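Local coordinates for phosphate ABC transporter, phosphate-binding protein (Clostridium perfringens, PDB 4Q8R) that binds phosphate with high affinity outside the cell membrane and probably delivers it to the membrane components of an ABC transporter for uptake, at residues A[20-25]-A[32-37]; A[43-48]-A[209-214]; A[94-99]-A[202-207]; A[105-110]-A[118-123]; A[162-167]-A[180-185]. All blocks are in the same frame, centred on the assembly; numbering follows the deposited sequence.

Contact 1 (A[20-25]-A[32-37]); sequences AEAEAF and VSIEIN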
# COMPACT_ATOMS: atom_id res chain seq x y z
N ALA A 20 -7.03 6.12 -11.89
CA ALA A 20 -7.00 5.59 -13.27
C ALA A 20 -8.31 4.92 -13.61
O ALA A 20 -8.86 5.07 -14.75
CB ALA A 20 -5.84 4.61 -13.41
N GLU A 21 -8.85 4.18 -12.68
CA GLU A 21 -10.15 3.55 -12.83
C GLU A 21 -11.24 4.56 -13.07
O GLU A 21 -12.10 4.38 -13.98
CB GLU A 21 -10.51 2.62 -11.67
CG GLU A 21 -9.56 1.44 -11.38
CD GLU A 21 -9.67 0.27 -12.38
OE1 GLU A 21 -10.49 0.34 -13.34
OE2 GLU A 21 -8.89 -0.69 -12.20
N ALA A 22 -11.22 5.64 -12.29
CA ALA A 22 -12.23 6.65 -12.40
C ALA A 22 -12.17 7.31 -13.75
O ALA A 22 -13.21 7.61 -14.35
CB ALA A 22 -12.11 7.69 -11.23
N GLU A 23 -11.00 7.59 -14.26
CA GLU A 23 -10.95 8.34 -15.51
C GLU A 23 -11.45 7.46 -16.62
O GLU A 23 -12.09 7.93 -17.58
CB GLU A 23 -9.53 8.85 -15.81
CG GLU A 23 -8.98 9.87 -14.79
CD GLU A 23 -9.95 10.98 -14.31
OE1 GLU A 23 -9.89 11.49 -13.13
OE2 GLU A 23 -10.79 11.39 -15.08
N ALA A 24 -11.14 6.19 -16.55
CA ALA A 24 -11.57 5.27 -17.64
C ALA A 24 -13.09 5.08 -17.56
O ALA A 24 -13.77 5.01 -18.59
CB ALA A 24 -10.83 3.97 -17.57
N PHE A 25 -13.61 4.93 -16.35
CA PHE A 25 -15.03 4.79 -16.13
C PHE A 25 -15.84 6.01 -16.63
O PHE A 25 -17.04 5.84 -17.05
CB PHE A 25 -15.27 4.57 -14.62
CG PHE A 25 -16.68 4.27 -14.26
CD1 PHE A 25 -17.29 3.06 -14.67
CD2 PHE A 25 -17.41 5.14 -13.42
CE1 PHE A 25 -18.61 2.77 -14.29
CE2 PHE A 25 -18.71 4.85 -13.04
CZ PHE A 25 -19.31 3.66 -13.47
N VAL A 32 -21.69 9.87 -14.25
CA VAL A 32 -21.24 9.62 -12.89
C VAL A 32 -19.93 10.39 -12.60
O VAL A 32 -19.08 10.59 -13.47
CB VAL A 32 -21.10 8.10 -12.63
CG1 VAL A 32 -20.50 7.82 -11.26
CG2 VAL A 32 -22.46 7.40 -12.74
N SER A 33 -19.82 10.88 -11.37
CA SER A 33 -18.58 11.45 -10.91
C SER A 33 -18.10 10.68 -9.68
O SER A 33 -18.89 10.35 -8.73
CB SER A 33 -18.74 12.93 -10.62
OG SER A 33 -19.29 13.61 -11.75
N ILE A 34 -16.81 10.39 -9.71
CA ILE A 34 -16.17 9.65 -8.65
C ILE A 34 -15.25 10.61 -7.91
O ILE A 34 -14.40 11.25 -8.53
CB ILE A 34 -15.25 8.50 -9.17
CG1 ILE A 34 -16.03 7.56 -10.04
CG2 ILE A 34 -14.66 7.72 -8.03
CD1 ILE A 34 -17.18 6.93 -9.39
N GLU A 35 -15.42 10.69 -6.60
CA GLU A 35 -14.64 11.63 -5.73
C GLU A 35 -13.71 10.77 -4.86
O GLU A 35 -14.17 9.95 -4.11
CB GLU A 35 -15.55 12.48 -4.87
CG GLU A 35 -16.44 13.42 -5.69
CD GLU A 35 -17.68 13.97 -4.96
OE1 GLU A 35 -18.43 14.73 -5.59
OE2 GLU A 35 -17.93 13.65 -3.78
N ILE A 36 -12.38 10.96 -4.96
CA ILE A 36 -11.42 10.14 -4.31
C ILE A 36 -10.58 11.00 -3.36
O ILE A 36 -9.95 11.96 -3.81
CB ILE A 36 -10.44 9.46 -5.31
CG1 ILE A 36 -11.24 8.61 -6.32
CG2 ILE A 36 -9.41 8.58 -4.62
CD1 ILE A 36 -10.53 8.36 -7.61
N ASN A 37 -10.57 10.66 -2.06
CA ASN A 37 -9.75 11.34 -1.06
C ASN A 37 -8.81 10.36 -0.40
O ASN A 37 -9.23 9.35 0.17
CB ASN A 37 -10.72 11.90 -0.04
CG ASN A 37 -10.06 12.87 0.88
OD1 ASN A 37 -8.95 13.38 0.62
ND2 ASN A 37 -10.72 13.12 2.01

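Contact 2 (A[43-48]-A[209-214]); sequences AGIKNA and LAVYKE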
# COMPACT_ATOMS: atom_id res chain seq x y z
N ALA A 43 -8.63 5.41 8.04
CA ALA A 43 -9.58 6.50 8.00
C ALA A 43 -10.65 6.26 6.91
O ALA A 43 -11.80 6.64 7.06
CB ALA A 43 -8.88 7.81 7.78
N GLY A 44 -10.24 5.68 5.79
CA GLY A 44 -11.25 5.42 4.78
C GLY A 44 -12.25 4.33 5.23
O GLY A 44 -13.44 4.44 4.98
N ILE A 45 -11.77 3.31 5.91
CA ILE A 45 -12.61 2.26 6.47
C ILE A 45 -13.59 2.86 7.46
O ILE A 45 -14.81 2.54 7.43
CB ILE A 45 -11.82 1.14 7.12
CG1 ILE A 45 -11.02 0.34 6.07
CG2 ILE A 45 -12.72 0.20 7.89
CD1 ILE A 45 -9.91 -0.49 6.66
N LYS A 46 -13.08 3.71 8.34
CA LYS A 46 -13.96 4.39 9.28
C LYS A 46 -14.99 5.30 8.61
O LYS A 46 -16.19 5.35 9.05
CB LYS A 46 -13.10 5.24 10.21
CG LYS A 46 -13.90 5.98 11.24
CD LYS A 46 -14.58 4.98 12.14
CE LYS A 46 -13.73 4.45 13.28
NZ LYS A 46 -14.74 4.47 14.33
N ASN A 47 -14.59 5.98 7.54
CA ASN A 47 -15.55 6.78 6.78
C ASN A 47 -16.66 5.91 6.15
O ASN A 47 -17.85 6.29 6.13
CB ASN A 47 -14.87 7.58 5.69
CG ASN A 47 -14.20 8.83 6.21
OD1 ASN A 47 -14.48 9.29 7.32
ND2 ASN A 47 -13.32 9.41 5.38
N ALA A 48 -16.30 4.72 5.68
CA ALA A 48 -17.31 3.78 5.19
C ALA A 48 -18.22 3.26 6.32
O ALA A 48 -19.42 3.17 6.12
CB ALA A 48 -16.67 2.64 4.41
N LEU A 209 -8.85 -3.60 -1.14
CA LEU A 209 -10.28 -3.79 -0.92
C LEU A 209 -11.05 -2.53 -1.14
O LEU A 209 -10.61 -1.42 -0.76
CB LEU A 209 -10.57 -4.29 0.51
CG LEU A 209 -9.86 -5.52 1.02
CD1 LEU A 209 -10.18 -5.73 2.50
CD2 LEU A 209 -10.18 -6.72 0.15
N ALA A 210 -12.22 -2.67 -1.78
CA ALA A 210 -13.26 -1.69 -1.75
C ALA A 210 -14.27 -2.22 -0.72
O ALA A 210 -14.68 -3.41 -0.82
CB ALA A 210 -13.91 -1.64 -3.14
N VAL A 211 -14.65 -1.38 0.26
CA VAL A 211 -15.51 -1.75 1.32
C VAL A 211 -16.68 -0.77 1.38
O VAL A 211 -16.56 0.41 1.06
CB VAL A 211 -14.81 -1.86 2.70
CG1 VAL A 211 -13.64 -2.82 2.63
CG2 VAL A 211 -14.36 -0.48 3.23
N TYR A 212 -17.84 -1.29 1.75
CA TYR A 212 -19.08 -0.52 1.68
C TYR A 212 -20.13 -1.23 2.53
O TYR A 212 -20.06 -2.43 2.80
CB TYR A 212 -19.56 -0.37 0.22
CG TYR A 212 -19.84 -1.66 -0.47
CD1 TYR A 212 -21.10 -2.29 -0.35
CD2 TYR A 212 -18.85 -2.29 -1.22
CE1 TYR A 212 -21.36 -3.46 -0.98
CE2 TYR A 212 -19.12 -3.50 -1.90
CZ TYR A 212 -20.38 -4.08 -1.76
OH TYR A 212 -20.69 -5.28 -2.35
N LYS A 213 -21.12 -0.46 2.95
CA LYS A 213 -22.34 -0.99 3.49
C LYS A 213 -23.38 -1.17 2.35
O LYS A 213 -23.56 -0.27 1.50
CB LYS A 213 -22.89 -0.02 4.51
CG LYS A 213 -22.01 0.18 5.71
CD LYS A 213 -22.87 1.00 6.64
CE LYS A 213 -22.40 0.95 8.03
NZ LYS A 213 -23.03 2.16 8.63
N GLU A 214 -24.03 -2.32 2.31
CA GLU A 214 -25.02 -2.60 1.25
C GLU A 214 -26.09 -1.52 1.19
O GLU A 214 -26.58 -1.18 0.09
CB GLU A 214 -25.64 -3.99 1.43
CG GLU A 214 -26.34 -4.52 0.15
CD GLU A 214 -25.37 -4.88 -0.99
OE1 GLU A 214 -24.49 -5.75 -0.76
OE2 GLU A 214 -25.49 -4.31 -2.11

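Contact 3 (A[94-99]-A[202-207]); sequences LTLVQI and YKVSRP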
# COMPACT_ATOMS: atom_id res chain seq x y z
N LEU A 94 17.69 -8.15 1.10
CA LEU A 94 17.55 -8.32 2.55
C LEU A 94 16.63 -9.49 2.86
O LEU A 94 15.64 -9.71 2.13
CB LEU A 94 16.98 -7.04 3.18
CG LEU A 94 17.86 -5.78 3.15
CD1 LEU A 94 17.15 -4.55 3.61
CD2 LEU A 94 19.10 -6.02 4.01
N THR A 95 16.90 -10.22 3.92
CA THR A 95 15.98 -11.27 4.42
C THR A 95 14.89 -10.57 5.29
O THR A 95 15.08 -9.43 5.78
CB THR A 95 16.72 -12.29 5.23
OG1 THR A 95 17.20 -11.65 6.44
CG2 THR A 95 17.84 -12.94 4.40
N LEU A 96 13.75 -11.23 5.50
CA LEU A 96 12.73 -10.64 6.32
C LEU A 96 13.25 -10.34 7.72
O LEU A 96 12.90 -9.31 8.30
CB LEU A 96 11.48 -11.48 6.41
CG LEU A 96 10.53 -11.50 5.22
CD1 LEU A 96 9.39 -12.45 5.55
CD2 LEU A 96 9.99 -10.12 4.94
N VAL A 97 14.07 -11.22 8.26
CA VAL A 97 14.61 -11.01 9.60
C VAL A 97 15.59 -9.84 9.63
O VAL A 97 15.65 -9.08 10.66
CB VAL A 97 15.11 -12.27 10.23
CG1 VAL A 97 16.41 -12.83 9.62
CG2 VAL A 97 15.26 -12.07 11.77
N GLN A 98 16.40 -9.67 8.55
CA GLN A 98 17.21 -8.43 8.49
C GLN A 98 16.31 -7.20 8.53
O GLN A 98 16.59 -6.20 9.22
CB GLN A 98 18.09 -8.37 7.26
CG GLN A 98 19.28 -9.30 7.37
CD GLN A 98 20.07 -9.33 6.08
OE1 GLN A 98 19.49 -9.53 5.04
NE2 GLN A 98 21.37 -9.24 6.17
N ILE A 99 15.18 -7.22 7.79
CA ILE A 99 14.28 -6.09 7.75
C ILE A 99 13.70 -5.83 9.18
O ILE A 99 13.61 -4.69 9.62
CB ILE A 99 13.17 -6.30 6.69
CG1 ILE A 99 13.81 -6.33 5.33
CG2 ILE A 99 12.15 -5.17 6.72
CD1 ILE A 99 12.97 -6.99 4.26
N TYR A 202 7.67 -13.77 -3.71
CA TYR A 202 7.85 -12.49 -3.02
C TYR A 202 6.82 -12.39 -1.90
O TYR A 202 5.64 -12.37 -2.17
CB TYR A 202 7.70 -11.28 -4.01
CG TYR A 202 8.12 -9.96 -3.33
CD1 TYR A 202 9.44 -9.55 -3.30
CD2 TYR A 202 7.17 -9.15 -2.66
CE1 TYR A 202 9.80 -8.40 -2.63
CE2 TYR A 202 7.52 -7.96 -2.04
CZ TYR A 202 8.84 -7.58 -2.03
OH TYR A 202 9.22 -6.42 -1.40
N LYS A 203 7.28 -12.27 -0.65
CA LYS A 203 6.49 -12.59 0.49
C LYS A 203 5.72 -11.41 1.05
O LYS A 203 4.83 -11.60 1.88
CB LYS A 203 7.43 -13.20 1.58
CG LYS A 203 7.98 -14.61 1.30
CD LYS A 203 6.87 -15.61 0.97
CE LYS A 203 7.43 -16.96 0.58
NZ LYS A 203 6.45 -17.77 -0.18
N VAL A 204 6.03 -10.20 0.64
CA VAL A 204 5.41 -9.05 1.26
C VAL A 204 4.33 -8.49 0.32
O VAL A 204 4.60 -7.77 -0.65
CB VAL A 204 6.41 -7.94 1.64
CG1 VAL A 204 5.82 -7.07 2.76
CG2 VAL A 204 7.75 -8.51 2.14
N SER A 205 3.08 -8.82 0.64
CA SER A 205 1.97 -8.45 -0.21
C SER A 205 0.66 -8.41 0.58
O SER A 205 0.60 -8.95 1.68
CB SER A 205 1.88 -9.45 -1.38
OG SER A 205 1.51 -10.73 -0.96
N ARG A 206 -0.37 -7.83 -0.02
CA ARG A 206 -1.61 -7.61 0.70
C ARG A 206 -2.74 -7.30 -0.33
O ARG A 206 -2.45 -6.97 -1.49
CB ARG A 206 -1.47 -6.50 1.77
CG ARG A 206 -0.57 -5.35 1.40
CD ARG A 206 -1.21 -4.49 0.31
NE ARG A 206 -0.40 -3.37 -0.11
CZ ARG A 206 -0.22 -2.26 0.58
NH1 ARG A 206 0.53 -1.32 0.08
NH2 ARG A 206 -0.77 -2.12 1.82
N PRO A 207 -4.00 -7.49 0.07
CA PRO A 207 -5.10 -7.11 -0.86
C PRO A 207 -5.35 -5.61 -0.90
O PRO A 207 -5.08 -4.86 0.05
CB PRO A 207 -6.33 -7.80 -0.24
CG PRO A 207 -6.04 -7.74 1.28
CD PRO A 207 -4.53 -8.06 1.33

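Contact 4 (A[105-110]-A[118-123]); sequences GKITNW and APIVVV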
# COMPACT_ATOMS: atom_id res chain seq x y z
N GLY A 105 15.30 -1.56 15.42
CA GLY A 105 16.46 -0.84 15.91
C GLY A 105 17.62 -1.73 16.37
O GLY A 105 18.56 -1.26 17.01
N LYS A 106 17.57 -3.03 16.08
CA LYS A 106 18.68 -3.90 16.41
C LYS A 106 19.89 -3.62 15.53
O LYS A 106 21.05 -3.55 15.99
CB LYS A 106 18.24 -5.34 16.34
CG LYS A 106 19.29 -6.28 16.85
CD LYS A 106 19.00 -7.66 16.33
CE LYS A 106 17.86 -8.26 17.12
NZ LYS A 106 18.22 -8.18 18.56
N ILE A 107 19.61 -3.44 14.25
CA ILE A 107 20.63 -3.04 13.26
C ILE A 107 20.44 -1.57 12.97
O ILE A 107 19.36 -1.13 12.54
CB ILE A 107 20.51 -3.94 12.00
CG1 ILE A 107 20.98 -5.35 12.34
CG2 ILE A 107 21.19 -3.32 10.80
CD1 ILE A 107 20.96 -6.34 11.17
N THR A 108 21.50 -0.76 13.10
CA THR A 108 21.41 0.66 13.00
C THR A 108 22.34 1.33 11.98
O THR A 108 22.28 2.54 11.81
CB THR A 108 21.70 1.29 14.39
OG1 THR A 108 22.98 0.89 14.83
CG2 THR A 108 20.66 0.84 15.41
N ASN A 109 23.26 0.55 11.39
CA ASN A 109 24.26 1.09 10.46
C ASN A 109 24.25 0.18 9.23
O ASN A 109 24.18 -1.04 9.41
CB ASN A 109 25.66 1.10 11.12
CG ASN A 109 26.72 1.79 10.27
OD1 ASN A 109 27.09 1.31 9.19
ND2 ASN A 109 27.17 2.91 10.72
N TRP A 110 24.31 0.76 8.02
CA TRP A 110 24.25 -0.05 6.84
C TRP A 110 25.38 -1.05 6.72
O TRP A 110 25.23 -2.08 6.04
CB TRP A 110 24.20 0.84 5.59
CG TRP A 110 22.90 1.57 5.40
CD1 TRP A 110 22.61 2.85 5.71
CD2 TRP A 110 21.71 1.00 4.80
NE1 TRP A 110 21.30 3.12 5.35
CE2 TRP A 110 20.73 1.98 4.81
CE3 TRP A 110 21.41 -0.27 4.28
CZ2 TRP A 110 19.45 1.76 4.28
CZ3 TRP A 110 20.19 -0.48 3.75
CH2 TRP A 110 19.19 0.49 3.81
N ALA A 118 27.33 3.99 7.50
CA ALA A 118 26.42 5.11 7.62
C ALA A 118 25.22 4.69 8.45
O ALA A 118 24.77 3.56 8.35
CB ALA A 118 25.94 5.56 6.28
N PRO A 119 24.72 5.61 9.27
CA PRO A 119 23.46 5.27 10.03
C PRO A 119 22.29 5.00 9.08
O PRO A 119 22.14 5.68 8.07
CB PRO A 119 23.20 6.53 10.86
CG PRO A 119 23.97 7.61 10.22
CD PRO A 119 25.13 7.01 9.47
N ILE A 120 21.43 4.09 9.44
CA ILE A 120 20.22 3.84 8.71
C ILE A 120 19.16 4.83 9.15
O ILE A 120 18.97 5.02 10.36
CB ILE A 120 19.71 2.39 8.93
CG1 ILE A 120 20.76 1.34 8.56
CG2 ILE A 120 18.37 2.15 8.19
CD1 ILE A 120 20.42 -0.05 8.92
N VAL A 121 18.50 5.49 8.20
CA VAL A 121 17.40 6.38 8.50
C VAL A 121 16.16 5.53 8.22
O VAL A 121 15.75 5.32 7.06
CB VAL A 121 17.46 7.69 7.68
CG1 VAL A 121 16.20 8.55 7.89
CG2 VAL A 121 18.74 8.47 8.02
N VAL A 122 15.56 5.04 9.27
CA VAL A 122 14.38 4.17 9.20
C VAL A 122 13.14 5.02 9.01
O VAL A 122 12.88 5.95 9.80
CB VAL A 122 14.24 3.27 10.48
CG1 VAL A 122 13.01 2.42 10.40
CG2 VAL A 122 15.44 2.42 10.69
N VAL A 123 12.35 4.71 7.99
CA VAL A 123 11.14 5.43 7.70
C VAL A 123 9.94 4.50 7.77
O VAL A 123 9.90 3.45 7.12
CB VAL A 123 11.15 6.22 6.34
CG1 VAL A 123 10.00 7.19 6.26
CG2 VAL A 123 12.48 6.94 6.15
O HOH W 1 20.13 4.20 12.62

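Contact 5 (A[162-167]-A[180-185]); sequences LVQGNE and DSVSAV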
# COMPACT_ATOMS: atom_id res chain seq x y z
N LEU A 162 10.82 11.07 1.08
CA LEU A 162 11.89 10.99 2.09
C LEU A 162 13.09 10.13 1.62
O LEU A 162 14.28 10.53 1.75
CB LEU A 162 11.32 10.57 3.44
CG LEU A 162 12.08 11.07 4.66
CD1 LEU A 162 12.22 12.57 4.60
CD2 LEU A 162 11.43 10.61 5.96
N VAL A 163 12.77 8.97 1.08
CA VAL A 163 13.76 8.03 0.59
C VAL A 163 14.51 8.67 -0.60
O VAL A 163 15.75 8.61 -0.67
CB VAL A 163 13.16 6.68 0.26
CG1 VAL A 163 14.17 5.77 -0.43
CG2 VAL A 163 12.61 6.00 1.50
N GLN A 164 13.77 9.34 -1.48
CA GLN A 164 14.38 10.06 -2.58
C GLN A 164 15.37 11.11 -2.10
O GLN A 164 16.31 11.44 -2.83
CB GLN A 164 13.40 10.77 -3.48
CG GLN A 164 12.58 9.84 -4.34
CD GLN A 164 11.42 10.56 -5.03
OE1 GLN A 164 10.84 11.52 -4.49
NE2 GLN A 164 11.08 10.14 -6.26
N GLY A 165 15.12 11.67 -0.91
CA GLY A 165 15.90 12.77 -0.40
C GLY A 165 17.04 12.44 0.55
O GLY A 165 17.73 13.37 1.03
N ASN A 166 17.22 11.17 0.84
CA ASN A 166 18.19 10.76 1.86
C ASN A 166 18.89 9.49 1.48
O ASN A 166 18.29 8.42 1.46
CB ASN A 166 17.53 10.59 3.23
CG ASN A 166 18.58 10.48 4.41
OD1 ASN A 166 19.56 9.74 4.31
ND2 ASN A 166 18.34 11.19 5.53
N GLU A 167 20.19 9.60 1.19
CA GLU A 167 20.97 8.45 0.82
C GLU A 167 20.87 7.25 1.74
O GLU A 167 21.03 6.10 1.30
CB GLU A 167 22.50 8.81 0.65
CG GLU A 167 22.75 9.77 -0.48
CD GLU A 167 24.20 10.09 -0.68
OE1 GLU A 167 25.01 9.61 0.11
OE2 GLU A 167 24.54 10.79 -1.61
N ASP A 180 11.99 4.36 -11.28
CA ASP A 180 13.45 4.46 -11.35
C ASP A 180 14.14 5.41 -10.41
O ASP A 180 15.35 5.42 -10.38
CB ASP A 180 13.91 4.80 -12.76
CG ASP A 180 13.47 3.77 -13.78
OD1 ASP A 180 13.18 2.62 -13.40
OD2 ASP A 180 13.41 4.13 -14.96
N SER A 181 13.40 6.19 -9.65
CA SER A 181 13.96 7.18 -8.76
C SER A 181 14.41 6.60 -7.42
O SER A 181 15.08 7.28 -6.68
CB SER A 181 12.96 8.32 -8.51
OG SER A 181 11.92 7.92 -7.64
N VAL A 182 13.98 5.38 -7.13
CA VAL A 182 14.27 4.65 -5.90
C VAL A 182 14.59 3.20 -6.26
O VAL A 182 14.42 2.79 -7.41
CB VAL A 182 13.10 4.73 -4.87
CG1 VAL A 182 12.85 6.16 -4.40
CG2 VAL A 182 11.82 4.13 -5.42
N SER A 183 15.16 2.45 -5.32
CA SER A 183 15.52 1.06 -5.52
C SER A 183 14.75 0.13 -4.60
O SER A 183 14.85 0.24 -3.36
CB SER A 183 17.02 0.87 -5.26
OG SER A 183 17.73 1.56 -6.27
N ALA A 184 13.98 -0.80 -5.15
CA ALA A 184 13.33 -1.82 -4.32
C ALA A 184 14.33 -2.96 -4.10
O ALA A 184 14.88 -3.47 -5.06
CB ALA A 184 12.10 -2.36 -5.00
N VAL A 185 14.60 -3.33 -2.87
CA VAL A 185 15.50 -4.42 -2.56
C VAL A 185 14.87 -5.77 -2.89
O VAL A 185 13.66 -5.88 -2.86
CB VAL A 185 16.00 -4.40 -1.08
CG1 VAL A 185 16.63 -3.07 -0.73
CG2 VAL A 185 14.87 -4.71 -0.12

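Contact 1 (A[20-25]-A[32-37])
A22 of helix 20-25 rests its methyl group on I34 and I36 of the strand, while F25, one turn further on, reaches V32; the four side-chain pairs show how a helix can be packed on a sheet without a single cross-contact hydrogen bond. The axes of the helical and strand segments run nearly antiparallel, at 169° and 9.3 Å apart, and residues 32, 34 and 36 all face the helix. Among the aliphatic contacts, A22 CB lies 3.8 Å from I34 CB and sits over the branch point, since I34 CG1 and CG2 are each 4.1 Å from that same methyl. I36 approaches differently, end on: its second torsion of 157° stretches the chain outward and brings CD1 to 4.0 Å from A22 CB. The aromatic contacts belong to F25, whose ring is swung opposite the backbone N (chi1 -174°). V32 CG1 meets the ring edge in its plane, 3.9 Å from F25 CE2, whereas I34 CG1 comes in obliquely and stays 4.4 Å from F25 CD2. The contact joins the helix and second strand of a beta-alpha-beta unit made of strand 6-10, helix 15-28 and strand 34-38. V6 and I8 of the parallel partner strand touch I34, helix 219-229 brings the ring of F224 against F25, and I236 of helix 231-239 covers A20 and A24.

Contact 2 (A[43-48]-A[209-214])
Helix 43-48 carries A48 over V211 of strand 209-213, with the two short axes running in nearly the same direction, 24° apart and 8.3 Å at closest approach. Backbones come together at the far end of the helical segment, where A48 CA is 5.8 Å from Y212 CA. A48 carries most of the packing: its CB stands 4.1 Å from V211 CG2 and also lies 4.0 Å from V211 O, so one methyl covers both the V211 side chain and the V211 carbonyl oxygen. V211 offers CG2 because chi1 of -56° tucks that methyl between its backbone N and carbonyl carbon. I45, one turn earlier in the helix, adds a looser apolar touch, with CG1 4.5 Å from V211 CG2. K213 takes a different approach and lays its extended chain alongside the A48 carbonyl, CG being 4.0 Å from A48 O. The ammonium group is thereby carried past A48 to a hydrogen bond with M49 O, where a positive charge would probably be welcome near the C-terminal end of helix 41-50. The strand itself is flanked within the sheet, V211 bonding to G56 of strand 55-58 and A210 to V74 of strand 71-86. I45 reaches the same two neighbours, touching A58 and L71, so helix 41-50 covers this part of the sheet.

Contact 3 (A[94-99]-A[202-207])
L96, in the first turn of helix 96-103, meets V204 on the approach to strand 205-213, a small example of a helix start packed against the lead-in to a sheet strand. The contact is apolar and slight, burying 88 Å² in all. L96 CD2 lies 3.9 Å from V204 CG2, and the two side chains pass one another from opposite directions, so that methyl meets methyl. The leucine reaches out because its CG is opposite the carbonyl carbon; the second torsion of 178° extends CD1 toward K203 and leaves CD2 as the side branch that meets V204. CD1 comes to 4.5 Å from K203 CB, the foot of a lysine whose chain then leads off to let NZ bond K200 O. A capping box stands beside L96 at the start of the helix. T95 holds the N-cap position: its OG1 accepts from Q98 N at 3.0 Å, and its own N donates to Q98 OE1 at 2.9 Å. This second bond is nearly straight, 168° at the hydrogen, and lies in the amide carbonyl plane on a lone pair. The first helical bond follows, I99 N to T95 O at 3.0 Å. At the same helix end the backbone N of L96 is bonded to D188 OD1, so the opening turn is held by several polar groups. Around the contact, I99 packs on F135 and V139 of helix 130-139, whose I138 also touches V204, while I81 of strand 71-86 lies against V204.

Contact 4 (A[105-110]-A[118-123])
I120 lies between W110 and I107, and its branches illustrate how a single isoleucine can fasten a turn. Its CB is 4.0 Å from W110 NE1. From there CG1 goes over one face of the indole, 3.6 Å from the centroid of the five-membered ring and only 5° off the normal, a CH-pi contact. CG2 reaches the six-membered half, 4.1 Å from W110 CZ2. CD1 ends the chain against I107 CG2 at 3.8 Å. The backbones beneath meet in a single antiparallel bridge, N109 with P119 as a non-hydrogen-bonded pair, which closes the loop between helix 96-103 and strand 121-125. On one side of that pair I120 N donates to T108 O at 3.0 Å, almost straight at 171°; on the other W110 N reaches A118 O at 2.9 Å. A water donating to both T108 O and I120 O bridges the two backbones beyond the first bond. N109 adds a bent bond from A118 N to OD1, 3.2 Å and 139°, with the donor above the amide plane; OD1 also takes K111 N, and ND2 bonds D117 OD1. The indole is fixed in turn by W110 NE1, which bonds N168 O.

Contact 5 (A[162-167]-A[180-185])
V163, near the end of helix 156-164, is the first residue of its segment to meet V182, and the contact grows more polar one residue later, at Q164. Between the valines the approach is methyl to methyl, V163 CG1 lying 4.2 Å from V182 CG1. Backbone carbonyl O of V163 is also used, bonding H86 ND1. Q164 then carries most of the contact. Its CG sits 3.7 Å from V182 CG1, so the aliphatic stem of the glutamine crosses over the same valine methyl, and 3.9 Å from S181 OG. The chain stays extended from CB outward (chi2 169°), bringing the amide to the serine: NE2 donates to S181 OG at 2.7 Å. The bond is fairly straight, 162° at the hydrogen, and OG lies within 6° of the amide plane, so the N-H lies nearly in line with OG, close to that plane. The serine oxygen has a second partner in D179 OD1, consistent with the hydroxyl accepting from the glutamine and donating to the carboxylate. Beyond Q164 the helical pattern frays: G165 N to L162 O is a weak bond at 3.0 Å, and N166 N to V163 O, also weak, is 3.3 Å. N166 turns its OD1 to N168 N, on the way into strand 169-174. Strand 182-187 pairs antiparallel with strand 71-86 through S183 with T85 and V185 with L83; I84 of that long strand touches V163, so helix and strand meet over its end.

How the contacts relate
Contact 2 is the buried one of the five, and like contact 1 it is wholly apolar between its side chains; both seat a helix on the same sheet through an alanine methyl. Contacts 1 and 2 follow each other along the chain, strand 34-38 leading into helix 41-50. Contacts 2 and 3 share strand 205-213 but stand about 27 Å apart, centre to centre, on opposite sides of the chain's centre. Contacts 3 to 5 lie within about 18 Å of one another, again between centres; contacts 4 and 5 touch, V123 CG1 lying 3.7 Å from L162 CD2. The other four are partly buried: 1 and 3 stay apolar, hydrogen bonds crossing only in 4 and 5.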